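Local coordinates for protein putative nitroreductase (Thermotoga maritima, PDB 1VKW) that probably works as an oxidoreductase related to the FMN-dependent nitroreductases, its substrate and exact reaction being unidentified, at residues V146-M151 against R195-R200; L192-R195 against E201-I204; S188-T193 against Y212-N217. One frame throughout, in Å; residues are numbered along the deposited sequence.

Following the chain from its N terminus, helix 143-153 comes first, then strands 165-168 and 172-176, then helix 180-198, which all three contacts use. Contact 1 closes the loop from 146-151 to 195-200 and joins the two helices. Contact 3 links 188-193 to 212-217, so its span crosses that of contact 1 and seats helix 180-198 on strand 211-215. Contact 2, 192-195 with 201-204, nests inside contact 3 and closes the tight turn from the helix end into strand 203-207; it shares R195 with contact 1 and L192 and T193 with contact 3. Together they join helix 143-153 to helix 180-198 and that helix to neighbouring strands of one antiparallel sheet.

Contact 1 of 3, residues V146-M151 against R195-R200; sequences VKIVEM and REIFKR
I148 of helix 143-153 and I197 near the C-terminal end of helix 180-198 form an apolar helix-to-helix contact at a partly buried edge of the fold. The two CA atoms lie 8.6 Å apart, a spacing bridged entirely by side chains; no hydrogen bond passes between the segments, and 142 Å² of surface is buried. The nearest meeting is carbon against carbon: CD1 of I197 rests on CG1 of I148 at 3.6 Å, the two side chains crossing at a slant. In I197, CG1 is anti to the carbonyl carbon (chi1 -73°), which directs the CD1 branch at the other helix, while the CG2 methyl turns back over its own neighbour and sits 4.0 Å above the F198 ring plane, over its centre. CE2 of the F198 ring comes within 4.1 Å of CD1 of I148, these two side chains crossing at about a right angle. K147 adds the aliphatic part of an extended chain: its CD lies 4.1 Å from CD1 of I197, and its ammonium end makes a cation-pi contact with F16. At the helix end, K199 takes positive phi (56°) and its amine folds back onto the last turn. There K199 NZ donates to E196 O at 2.6 Å and forms a salt bridge with E196 OE2, met from above the carboxylate plane, 74° out of it. This double grip is consistent with holding the K199 side chain against the last helical turn. I148 also packs on A190, T193 and A194 of helix 180-198. The whole is an apolar contact between two helices, made mainly by I148 and I197, within an alpha+beta fold consistent with the FMN-dependent nitroreductase clan.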
loop_
_atom_site.group_PDB
_atom_site.type_symbol
_atom_site.label_atom_id
_atom_site.label_comp_id
_atom_site.label_asym_id
_atom_site.label_seq_id
_atom_site.Cartn_x
_atom_site.Cartn_y
_atom_site.Cartn_z
ATOM N N VAL A 146 18.324 -1.357 3.526
ATOM C CA VAL A 146 17.985 -0.263 4.430
ATOM C C VAL A 146 16.842 0.548 3.791
ATOM O O VAL A 146 15.818 0.796 4.431
ATOM C CB VAL A 146 19.188 0.639 4.729
ATOM C CG1 VAL A 146 18.779 1.798 5.604
ATOM C CG2 VAL A 146 20.312 -0.161 5.415
ATOM N N LYS A 147 16.991 0.889 2.514
ATOM C CA LYS A 147 15.967 1.679 1.826
ATOM C C LYS A 147 14.610 0.969 1.782
ATOM O O LYS A 147 13.575 1.576 2.081
ATOM C CB LYS A 147 16.415 2.026 0.407
ATOM C CG LYS A 147 15.525 3.056 -0.281
ATOM C CD LYS A 147 16.164 3.543 -1.579
ATOM C CE LYS A 147 15.602 4.905 -2.018
ATOM N NZ LYS A 147 16.270 5.395 -3.250
ATOM N N ILE A 148 14.604 -0.313 1.416
ATOM C CA ILE A 148 13.344 -1.077 1.353
ATOM C C ILE A 148 12.680 -1.147 2.728
ATOM O O ILE A 148 11.472 -0.977 2.828
ATOM C CB ILE A 148 13.563 -2.496 0.797
ATOM C CG1 ILE A 148 13.955 -2.438 -0.684
ATOM C CG2 ILE A 148 12.308 -3.314 0.951
ATOM C CD1 ILE A 148 14.622 -3.687 -1.170
ATOM N N VAL A 149 13.462 -1.382 3.780
ATOM C CA VAL A 149 12.904 -1.470 5.126
ATOM C C VAL A 149 12.299 -0.141 5.576
ATOM O O VAL A 149 11.214 -0.116 6.178
ATOM C CB VAL A 149 13.937 -1.963 6.163
ATOM C CG1 VAL A 149 13.333 -1.936 7.572
ATOM C CG2 VAL A 149 14.337 -3.405 5.858
ATOM N N GLU A 150 13.009 0.950 5.301
ATOM C CA GLU A 150 12.525 2.281 5.632
ATOM C C GLU A 150 11.199 2.564 4.939
ATOM O O GLU A 150 10.276 3.111 5.538
ATOM C CB GLU A 150 13.565 3.344 5.241
ATOM C CG GLU A 150 14.798 3.356 6.136
ATOM C CD GLU A 150 15.967 4.157 5.585
ATOM O OE1 GLU A 150 15.832 4.822 4.531
ATOM O OE2 GLU A 150 17.047 4.131 6.230
HETATM N N MSE A 151 11.100 2.187 3.670
HETATM C CA MSE A 151 9.867 2.410 2.894
HETATM C C MSE A 151 8.725 1.515 3.364
HETATM O O MSE A 151 7.561 1.914 3.313
HETATM C CB MSE A 151 10.116 2.163 1.409
HETATM C CG MSE A 151 11.059 3.135 0.766
HETATM SE SE MSE A 151 10.413 4.989 0.835
HETATM C CE MSE A 151 11.404 5.569 2.489
ATOM N N ARG A 195 11.257 -3.938 -6.541
ATOM C CA ARG A 195 11.065 -4.000 -7.982
ATOM C C ARG A 195 11.772 -2.829 -8.664
ATOM O O ARG A 195 12.467 -3.011 -9.666
ATOM C CB ARG A 195 9.567 -3.984 -8.314
ATOM C CG ARG A 195 9.236 -4.213 -9.775
ATOM C CD ARG A 195 7.734 -4.292 -10.049
ATOM N NE ARG A 195 7.108 -2.976 -9.994
ATOM C CZ ARG A 195 5.805 -2.748 -10.130
ATOM N NH1 ARG A 195 4.955 -3.753 -10.329
ATOM N NH2 ARG A 195 5.348 -1.501 -10.066
ATOM N N GLU A 196 11.586 -1.638 -8.097
ATOM C CA GLU A 196 12.268 -0.425 -8.553
ATOM C C GLU A 196 13.791 -0.506 -8.393
ATOM O O GLU A 196 14.530 -0.180 -9.328
ATOM C CB GLU A 196 11.727 0.795 -7.793
ATOM C CG GLU A 196 12.398 2.117 -8.130
ATOM C CD GLU A 196 12.218 2.528 -9.579
ATOM O OE1 GLU A 196 11.171 2.191 -10.174
ATOM O OE2 GLU A 196 13.123 3.199 -10.126
ATOM N N ILE A 197 14.257 -0.921 -7.218
ATOM C CA ILE A 197 15.685 -0.953 -6.923
ATOM C C ILE A 197 16.436 -1.944 -7.802
ATOM O O ILE A 197 17.446 -1.595 -8.402
ATOM C CB ILE A 197 15.937 -1.247 -5.429
ATOM C CG1 ILE A 197 15.564 -0.012 -4.609
ATOM C CG2 ILE A 197 17.418 -1.601 -5.172
ATOM C CD1 ILE A 197 15.522 -0.235 -3.129
ATOM N N PHE A 198 15.933 -3.171 -7.883
ATOM C CA PHE A 198 16.662 -4.252 -8.545
ATOM C C PHE A 198 16.319 -4.349 -10.007
ATOM O O PHE A 198 17.012 -5.040 -10.756
ATOM C CB PHE A 198 16.436 -5.586 -7.812
ATOM C CG PHE A 198 17.088 -5.630 -6.461
ATOM C CD1 PHE A 198 18.470 -5.762 -6.355
ATOM C CD2 PHE A 198 16.341 -5.485 -5.296
ATOM C CE1 PHE A 198 19.084 -5.773 -5.122
ATOM C CE2 PHE A 198 16.952 -5.503 -4.069
ATOM C CZ PHE A 198 18.331 -5.644 -3.976
ATOM N N LYS A 199 15.276 -3.624 -10.417
ATOM C CA LYS A 199 14.783 -3.627 -11.789
ATOM C C LYS A 199 14.442 -5.045 -12.253
ATOM O O LYS A 199 14.577 -5.373 -13.430
ATOM C CB LYS A 199 15.789 -2.946 -12.746
ATOM C CG LYS A 199 16.038 -1.454 -12.445
ATOM C CD LYS A 199 14.836 -0.596 -12.838
ATOM C CE LYS A 199 15.113 0.891 -12.694
ATOM N NZ LYS A 199 14.670 1.439 -11.390
ATOM N N ARG A 200 14.010 -5.878 -11.311
ATOM C CA ARG A 200 13.536 -7.228 -11.597
ATOM C C ARG A 200 12.239 -7.420 -10.824
ATOM O O ARG A 200 11.967 -6.708 -9.863
ATOM C CB ARG A 200 14.545 -8.285 -11.127
ATOM C CG ARG A 200 15.988 -8.089 -11.574
ATOM C CD ARG A 200 16.314 -8.681 -12.913
ATOM N NE ARG A 200 16.253 -10.139 -12.882
ATOM C CZ ARG A 200 16.304 -10.918 -13.956
ATOM N NH1 ARG A 200 16.410 -10.392 -15.171
ATOM N NH2 ARG A 200 16.241 -12.233 -13.816
#

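Contact 2 of 3, residues L192-R195 against E201-I204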
loop_
_atom_site.group_PDB
_atom_site.type_symbol
_atom_site.label_atom_id
_atom_site.label_comp_id
_atom_site.label_asym_id
_atom_site.label_seq_id
_atom_site.Cartn_x
_atom_site.Cartn_y
_atom_site.Cartn_z
ATOM N N LEU A 192 7.120 -3.364 -4.158
ATOM C CA LEU A 192 7.218 -2.254 -5.107
ATOM C C LEU A 192 8.576 -1.534 -5.073
ATOM O O LEU A 192 9.092 -1.138 -6.114
ATOM C CB LEU A 192 6.056 -1.269 -4.893
ATOM C CG LEU A 192 4.651 -1.787 -5.249
ATOM C CD1 LEU A 192 3.576 -0.823 -4.769
ATOM C CD2 LEU A 192 4.494 -2.054 -6.739
ATOM N N THR A 193 9.166 -1.362 -3.895
ATOM C CA THR A 193 10.475 -0.699 -3.813
ATOM C C THR A 193 11.594 -1.616 -4.295
ATOM O O THR A 193 12.508 -1.176 -5.009
ATOM C CB THR A 193 10.764 -0.190 -2.398
ATOM O OG1 THR A 193 10.641 -1.260 -1.464
ATOM C CG2 THR A 193 9.715 0.833 -1.960
ATOM N N ALA A 194 11.504 -2.903 -3.955
ATOM C CA ALA A 194 12.483 -3.882 -4.440
ATOM C C ALA A 194 12.456 -4.009 -5.970
ATOM O O ALA A 194 13.499 -4.156 -6.611
ATOM C CB ALA A 194 12.242 -5.241 -3.781
ATOM N N ARG A 195 11.257 -3.938 -6.541
ATOM C CA ARG A 195 11.065 -4.000 -7.982
ATOM C C ARG A 195 11.772 -2.829 -8.664
ATOM O O ARG A 195 12.467 -3.011 -9.666
ATOM C CB ARG A 195 9.567 -3.984 -8.314
ATOM C CG ARG A 195 9.236 -4.213 -9.775
ATOM C CD ARG A 195 7.734 -4.292 -10.049
ATOM N NE ARG A 195 7.108 -2.976 -9.994
ATOM C CZ ARG A 195 5.805 -2.748 -10.130
ATOM N NH1 ARG A 195 4.955 -3.753 -10.329
ATOM N NH2 ARG A 195 5.348 -1.501 -10.066
ATOM N N GLU A 201 11.474 -8.423 -11.217
ATOM C CA GLU A 201 10.255 -8.805 -10.526
ATOM C C GLU A 201 10.554 -9.665 -9.282
ATOM O O GLU A 201 10.928 -10.825 -9.440
ATOM C CB GLU A 201 9.404 -9.608 -11.521
ATOM C CG GLU A 201 8.010 -9.953 -11.045
ATOM C CD GLU A 201 7.097 -8.742 -10.990
ATOM O OE1 GLU A 201 7.540 -7.619 -11.338
ATOM O OE2 GLU A 201 5.929 -8.918 -10.592
ATOM N N PRO A 202 10.382 -9.149 -8.058
ATOM C CA PRO A 202 10.582 -9.984 -6.859
ATOM C C PRO A 202 9.573 -11.127 -6.818
ATOM O O PRO A 202 8.474 -10.994 -7.369
ATOM C CB PRO A 202 10.338 -9.009 -5.693
ATOM C CG PRO A 202 10.466 -7.653 -6.296
ATOM C CD PRO A 202 9.978 -7.783 -7.692
ATOM N N VAL A 203 9.950 -12.243 -6.201
ATOM C CA VAL A 203 9.044 -13.372 -6.036
ATOM C C VAL A 203 8.573 -13.394 -4.592
ATOM O O VAL A 203 9.385 -13.307 -3.678
ATOM C CB VAL A 203 9.726 -14.721 -6.372
ATOM C CG1 VAL A 203 8.785 -15.903 -6.106
ATOM C CG2 VAL A 203 10.193 -14.720 -7.813
ATOM N N ILE A 204 7.263 -13.531 -4.404
ATOM C CA ILE A 204 6.661 -13.531 -3.092
ATOM C C ILE A 204 6.261 -14.947 -2.759
ATOM O O ILE A 204 5.558 -15.589 -3.547
ATOM C CB ILE A 204 5.401 -12.657 -3.059
ATOM C CG1 ILE A 204 5.711 -11.227 -3.499
ATOM C CG2 ILE A 204 4.786 -12.672 -1.647
ATOM C CD1 ILE A 204 4.592 -10.613 -4.326
#
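P202 lies against A194 and R195, where the end of helix 180-198 is followed by a short turn into strand 203-207. The apolar part of the contact belongs to the pyrrolidine ring. Its CG meets the methyl CB of A194 at 3.9 Å and stands 3.8 Å from the backbone N of R195, while P202 CD lies 3.9 Å from CB of R195, so that the ring bears on both helix backbone and side-chain roots. R195 and P202 cross at about a right angle. Replacing P202 by a glycine would probably open a gap beside the A194 methyl and leave the turn freer to move.

The charged part is looser. R195 and E201 run side by side in the same direction, their guanidinium and carboxylate planes 29° apart, yet OE1 of E201 touches only the aliphatic stem, 3.6 Å from R195 CD. R195 NH1 is 4.8 Å from E201 OE1, too far for a salt bridge, though the opposite charges probably still attract weakly. A bend at chi3 (75°) turns the guanidinium so that one face takes the L192 CD2 methyl, 3.4 Å above its plane and offset toward the rim. The other carboxylate oxygen, E201 OE2, is committed to the hydroxyl of Y191 and to a salt bridge with K47, which probably steadies its negative charge.

A194 and P202 both pack on L214 of strand 211-215, and A194 meets I148. The last turns of helix 180-198 thus lie between helix 143-153 and strand 211-215, with P202 at the corner where the chain enters the outermost strand, 203-207.

Contact 3 of 3, residues S188-T193 against Y212-N217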
loop_
_atom_site.group_PDB
_atom_site.type_symbol
_atom_site.label_atom_id
_atom_site.label_comp_id
_atom_site.label_asym_id
_atom_site.label_seq_id
_atom_site.Cartn_x
_atom_site.Cartn_y
_atom_site.Cartn_z
ATOM N N SER A 188 3.387 -5.020 0.145
ATOM C CA SER A 188 3.259 -4.222 -1.080
ATOM C C SER A 188 4.356 -3.174 -1.193
ATOM O O SER A 188 4.922 -2.983 -2.274
ATOM C CB SER A 188 1.874 -3.563 -1.190
ATOM O OG SER A 188 1.752 -2.421 -0.353
ATOM N N HIS A 189 4.676 -2.502 -0.088
ATOM C CA HIS A 189 5.771 -1.522 -0.082
ATOM C C HIS A 189 7.117 -2.157 -0.368
ATOM O O HIS A 189 7.920 -1.605 -1.114
ATOM C CB HIS A 189 5.836 -0.762 1.255
ATOM C CG HIS A 189 4.710 0.203 1.463
ATOM N ND1 HIS A 189 4.886 1.433 2.064
ATOM C CD2 HIS A 189 3.397 0.124 1.145
ATOM C CE1 HIS A 189 3.722 2.063 2.113
ATOM N NE2 HIS A 189 2.802 1.289 1.570
ATOM N N ALA A 190 7.382 -3.309 0.249
ATOM C CA ALA A 190 8.651 -3.994 0.056
ATOM C C ALA A 190 8.763 -4.496 -1.384
ATOM O O ALA A 190 9.789 -4.346 -2.031
ATOM C CB ALA A 190 8.789 -5.125 1.025
ATOM N N TYR A 191 7.684 -5.085 -1.878
ATOM C CA TYR A 191 7.632 -5.567 -3.250
ATOM C C TYR A 191 7.870 -4.451 -4.278
ATOM O O TYR A 191 8.719 -4.568 -5.152
ATOM C CB TYR A 191 6.295 -6.260 -3.511
ATOM C CG TYR A 191 6.077 -6.522 -4.971
ATOM C CD1 TYR A 191 6.583 -7.670 -5.578
ATOM C CD2 TYR A 191 5.386 -5.606 -5.758
ATOM C CE1 TYR A 191 6.391 -7.904 -6.941
ATOM C CE2 TYR A 191 5.198 -5.819 -7.121
ATOM C CZ TYR A 191 5.699 -6.968 -7.705
ATOM O OH TYR A 191 5.493 -7.166 -9.050
ATOM N N LEU A 192 7.120 -3.364 -4.158
ATOM C CA LEU A 192 7.218 -2.254 -5.107
ATOM C C LEU A 192 8.576 -1.534 -5.073
ATOM O O LEU A 192 9.092 -1.138 -6.114
ATOM C CB LEU A 192 6.056 -1.269 -4.893
ATOM C CG LEU A 192 4.651 -1.787 -5.249
ATOM C CD1 LEU A 192 3.576 -0.823 -4.769
ATOM C CD2 LEU A 192 4.494 -2.054 -6.739
ATOM N N THR A 193 9.166 -1.362 -3.895
ATOM C CA THR A 193 10.475 -0.699 -3.813
ATOM C C THR A 193 11.594 -1.616 -4.295
ATOM O O THR A 193 12.508 -1.176 -5.009
ATOM C CB THR A 193 10.764 -0.190 -2.398
ATOM O OG1 THR A 193 10.641 -1.260 -1.464
ATOM C CG2 THR A 193 9.715 0.833 -1.960
ATOM N N TYR A 212 5.597 -13.851 5.053
ATOM C CA TYR A 212 5.755 -13.830 3.605
ATOM C C TYR A 212 7.148 -13.308 3.334
ATOM O O TYR A 212 7.558 -12.313 3.926
ATOM C CB TYR A 212 4.702 -12.943 2.951
ATOM C CG TYR A 212 3.394 -13.656 2.714
ATOM C CD1 TYR A 212 2.487 -13.843 3.750
ATOM C CD2 TYR A 212 3.073 -14.163 1.462
ATOM C CE1 TYR A 212 1.288 -14.510 3.545
ATOM C CE2 TYR A 212 1.872 -14.823 1.243
ATOM C CZ TYR A 212 0.981 -14.990 2.286
ATOM O OH TYR A 212 -0.212 -15.661 2.080
ATOM N N CYS A 213 7.878 -14.015 2.475
ATOM C CA CYS A 213 9.225 -13.625 2.105
ATOM C C CYS A 213 9.253 -13.170 0.669
ATOM O O CYS A 213 8.543 -13.700 -0.192
ATOM C CB CYS A 213 10.218 -14.777 2.300
ATOM S SG CYS A 213 10.498 -15.218 4.037
ATOM N N LEU A 214 10.088 -12.173 0.435
ATOM C CA LEU A 214 10.310 -11.625 -0.873
ATOM C C LEU A 214 11.686 -12.070 -1.330
ATOM O O LEU A 214 12.682 -11.746 -0.687
ATOM C CB LEU A 214 10.279 -10.103 -0.773
ATOM C CG LEU A 214 9.846 -9.308 -1.985
ATOM C CD1 LEU A 214 8.393 -9.621 -2.310
ATOM C CD2 LEU A 214 10.036 -7.819 -1.677
ATOM N N ILE A 215 11.746 -12.828 -2.418
ATOM C CA ILE A 215 13.030 -13.098 -3.047
ATOM C C ILE A 215 13.349 -11.846 -3.881
ATOM O O ILE A 215 12.699 -11.574 -4.885
ATOM C CB ILE A 215 13.009 -14.381 -3.892
ATOM C CG1 ILE A 215 12.610 -15.583 -3.024
ATOM C CG2 ILE A 215 14.379 -14.646 -4.477
ATOM C CD1 ILE A 215 12.291 -16.831 -3.823
ATOM N N LEU A 216 14.354 -11.101 -3.440
ATOM C CA LEU A 216 14.568 -9.724 -3.877
ATOM C C LEU A 216 15.084 -9.577 -5.292
ATOM O O LEU A 216 14.590 -8.743 -6.043
ATOM C CB LEU A 216 15.540 -9.026 -2.921
ATOM C CG LEU A 216 14.958 -8.840 -1.515
ATOM C CD1 LEU A 216 16.063 -8.545 -0.516
ATOM C CD2 LEU A 216 13.908 -7.757 -1.509
ATOM N N ASN A 217 16.097 -10.359 -5.647
ATOM C CA ASN A 217 16.759 -10.193 -6.954
ATOM C C ASN A 217 16.744 -11.525 -7.683
ATOM O O ASN A 217 17.785 -12.153 -7.856
ATOM C CB ASN A 217 18.186 -9.688 -6.736
ATOM C CG ASN A 217 18.824 -9.137 -7.994
ATOM O OD1 ASN A 217 18.147 -8.716 -8.932
ATOM N ND2 ASN A 217 20.156 -9.109 -8.002
#
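Between 188-193 and 212-217 the CA atoms of Y191 and L214 are the nearest, 7.0 Å apart, and no hydrogen bond joins the segments. The helix keeps its own backbone bonds, L192 N to S188 O at 2.9 Å among them, and the strand is paired through its backbone with 203-207 and 172-176, so the strand reaches the helix through a side chain alone. L214 carries the contact. With CG roughly anti to the backbone N (chi1 -152°), the branched end of the leucine extends toward the helix and divides its two methyls. CD2 fits against the helix backbone, 3.5 Å from A190 O and 3.6 Å from Y191 N, with the A190 methyl CB at 4.0 Å. CD1 goes to Y191 instead, reaching its CB at 4.1 Å and lying at the edge of the phenol ring, near the ring plane. The small A190 side chain probably leaves the room that L214 CD2 takes against the main chain. Within the helix, T193 OG1 donates to H189 O at 2.8 Å. The strand is further tied by the disulfide from C213 to C174 on strand 172-176. Chemically, then, this is a buried seam without hydrogen bonds, in which one leucine's methyls pack on the helix main chain, the A190 methyl and the Y191 root; its adhesion probably comes from dispersion and exclusion of water, while the Y191 hydroxyl, turned to E201, takes no part.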